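Side-chain contact in PhnH (Penicillium herquei, PDB 6JJT), which catalyses an enantioselective hydroalkoxylation that closes a ring of the phenalenone (2'R)-atrovenetin in the biosynthesis of herqueinone: residues Ile92-Ser95 and Asp96-Ile100. Residues are numbered along the deposited sequence; the frame is centred on the assembly and turned at random.
Sequences IQTS and DGANI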
ATOM      1  N   ILE D  92      10.172 -15.220  -5.285  1.00 10.68           N
ATOM      2  CA  ILE D  92      11.320 -16.008  -5.747  1.00 11.13           C
ATOM      3  C   ILE D  92      11.323 -17.307  -4.973  1.00 11.60           C
ATOM      4  O   ILE D  92      11.206 -17.295  -3.745  1.00 12.81           O
ATOM      5  CB  ILE D  92      12.644 -15.244  -5.500  1.00 12.11           C
ATOM      6  CG1 ILE D  92      12.708 -14.012  -6.394  1.00 13.11           C
ATOM      7  CG2 ILE D  92      13.848 -16.170  -5.749  1.00 13.58           C
ATOM      8  CD1 ILE D  92      13.929 -13.136  -6.141  1.00 14.66           C
ATOM      9  N   GLN D  93      11.386 -18.419  -5.692  1.00 13.43           N
ATOM     10  CA  GLN D  93      11.761 -19.662  -5.025  1.00 14.00           C
ATOM     11  C   GLN D  93      13.209 -20.000  -5.418  1.00 14.61           C
ATOM     12  O   GLN D  93      13.530 -20.114  -6.610  1.00 16.29           O
ATOM     13  CB  GLN D  93      10.754 -20.764  -5.372  1.00 15.22           C
ATOM     14  CG  GLN D  93      10.989 -22.039  -4.569  1.00 17.33           C
ATOM     15  CD  GLN D  93       9.790 -22.960  -4.621  1.00 20.11           C
ATOM     16  OE1 GLN D  93       8.913 -22.997  -3.749  1.00 20.75           O
ATOM     17  NE2 GLN D  93       9.698 -23.728  -5.698  1.00 23.03           N
ATOM     18  N   THR D  94      14.090 -20.127  -4.417  1.00 15.62           N
ATOM     19  CA  THR D  94      15.488 -20.369  -4.713  1.00 16.25           C
ATOM     20  C   THR D  94      15.675 -21.817  -5.159  1.00 18.47           C
ATOM     21  O   THR D  94      14.822 -22.656  -4.930  1.00 16.11           O
ATOM     22  CB  THR D  94      16.353 -20.070  -3.478  1.00 18.00           C
ATOM     23  OG1 THR D  94      15.960 -21.001  -2.484  1.00 17.05           O
ATOM     24  CG2 THR D  94      16.188 -18.663  -2.930  1.00 17.14           C
ATOM     25  N   SER D  95      16.870 -22.087  -5.707  1.00 19.89           N
ATOM     26  CA  SER D  95      17.259 -23.432  -6.158  1.00 23.50           C
ATOM     27  C   SER D  95      17.120 -24.463  -5.037  1.00 24.24           C
ATOM     28  O   SER D  95      16.723 -25.599  -5.289  1.00 25.28           O
ATOM     29  CB  SER D  95      18.660 -23.431  -6.721  1.00 26.86           C
ATOM     30  OG  SER D  95      19.549 -22.802  -5.824  1.00 29.80           O
ATOM     31  N   ASP D  96      17.344 -24.045  -3.784  1.00 23.53           N
ATOM     32  CA  ASP D  96      17.226 -24.964  -2.657  1.00 25.07           C
ATOM     33  C   ASP D  96      15.873 -24.863  -1.942  1.00 26.03           C
ATOM     34  O   ASP D  96      15.697 -25.399  -0.850  1.00 27.90           O
ATOM     35  CB  ASP D  96      18.458 -24.878  -1.743  1.00 26.08           C
ATOM     36  CG  ASP D  96      18.845 -23.479  -1.268  1.00 28.84           C
ATOM     37  OD1 ASP D  96      18.221 -22.472  -1.701  1.00 24.97           O
ATOM     38  OD2 ASP D  96      19.791 -23.394  -0.465  1.00 31.75           O
ATOM     39  N   GLY D  97      14.887 -24.179  -2.531  1.00 21.71           N
ATOM     40  CA  GLY D  97      13.522 -24.361  -2.066  1.00 20.55           C
ATOM     41  C   GLY D  97      12.960 -23.250  -1.165  1.00 19.39           C
ATOM     42  O   GLY D  97      11.821 -23.382  -0.688  1.00 23.54           O
ATOM     43  N   ALA D  98      13.738 -22.182  -0.914  1.00 18.40           N
ATOM     44  CA  ALA D  98      13.258 -21.127  -0.020  1.00 17.46           C
ATOM     45  C   ALA D  98      12.389 -20.127  -0.797  1.00 13.83           C
ATOM     46  O   ALA D  98      12.714 -19.796  -1.936  1.00 14.88           O
ATOM     47  CB  ALA D  98      14.426 -20.409   0.577  1.00 17.41           C
ATOM     48  N   ASN D  99      11.315 -19.662  -0.151  1.00 12.86           N
ATOM     49  CA  ASN D  99      10.427 -18.677  -0.754  1.00 12.16           C
ATOM     50  C   ASN D  99      10.783 -17.299  -0.200  1.00 10.78           C
ATOM     51  O   ASN D  99      10.898 -17.138   1.010  1.00 11.67           O
ATOM     52  CB  ASN D  99       8.996 -19.024  -0.417  1.00 12.06           C
ATOM     53  CG  ASN D  99       8.492 -20.281  -1.085  1.00 12.77           C
ATOM     54  OD1 ASN D  99       9.031 -20.640  -2.134  1.00 13.81           O
ATOM     55  ND2 ASN D  99       7.494 -20.889  -0.488  1.00 12.83           N
ATOM     56  N   ILE D 100      10.878 -16.317  -1.099  1.00 11.19           N
ATOM     57  CA  ILE D 100      11.237 -14.950  -0.741  1.00 10.66           C
ATOM     58  C   ILE D 100      10.255 -14.012  -1.439  1.00 10.70           C
ATOM     59  O   ILE D 100      10.163 -14.049  -2.663  1.00 11.05           O
ATOM     60  CB  ILE D 100      12.677 -14.601  -1.175  1.00 12.00           C
ATOM     61  CG1 ILE D 100      13.702 -15.601  -0.625  1.00 12.81           C
ATOM     62  CG2 ILE D 100      13.003 -13.143  -0.867  1.00 12.78           C
ATOM     63  CD1 ILE D 100      15.043 -15.590  -1.337  1.00 14.89           C
TER
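T94 packs its methyl CG2 on CD1 of I100 at 3.6 Å, the two side chains crossing at about a right angle, while its hydroxyl turns to D96 and A98. With chi1 at 64°, OG1 lies between the backbone N and the carbonyl carbon; it donates to OD1 of D96 at 2.8 Å, nearly in line with the carboxylate C-O bond, and accepts A98 N at 3.0 Å. G97 N to T94 O, 2.8 Å, closes a type I turn, and T94 N to A98 O, 2.9 Å, completes a type I + G1 beta-bulge hairpin. At phi 102° a side chain on G97 would jam against the preceding carbonyl O. D96 is also held by Y122 at OD1 and by a salt bridge from K121 at OD2, which would favour its charged form. I92 and I100 form a hydrogen-bonded antiparallel pair. On the opposite face of the hairpin from them, Q93 and N99 run side by side, packed against Y40 of the second subunit; N99 ND2 is hydrogen-bonded to I41 O of the same neighbouring subunit. The contact ends the hairpin of strands 84-94 and 99-107 in the closed antiparallel barrel, with strand 67-79 flanking the first.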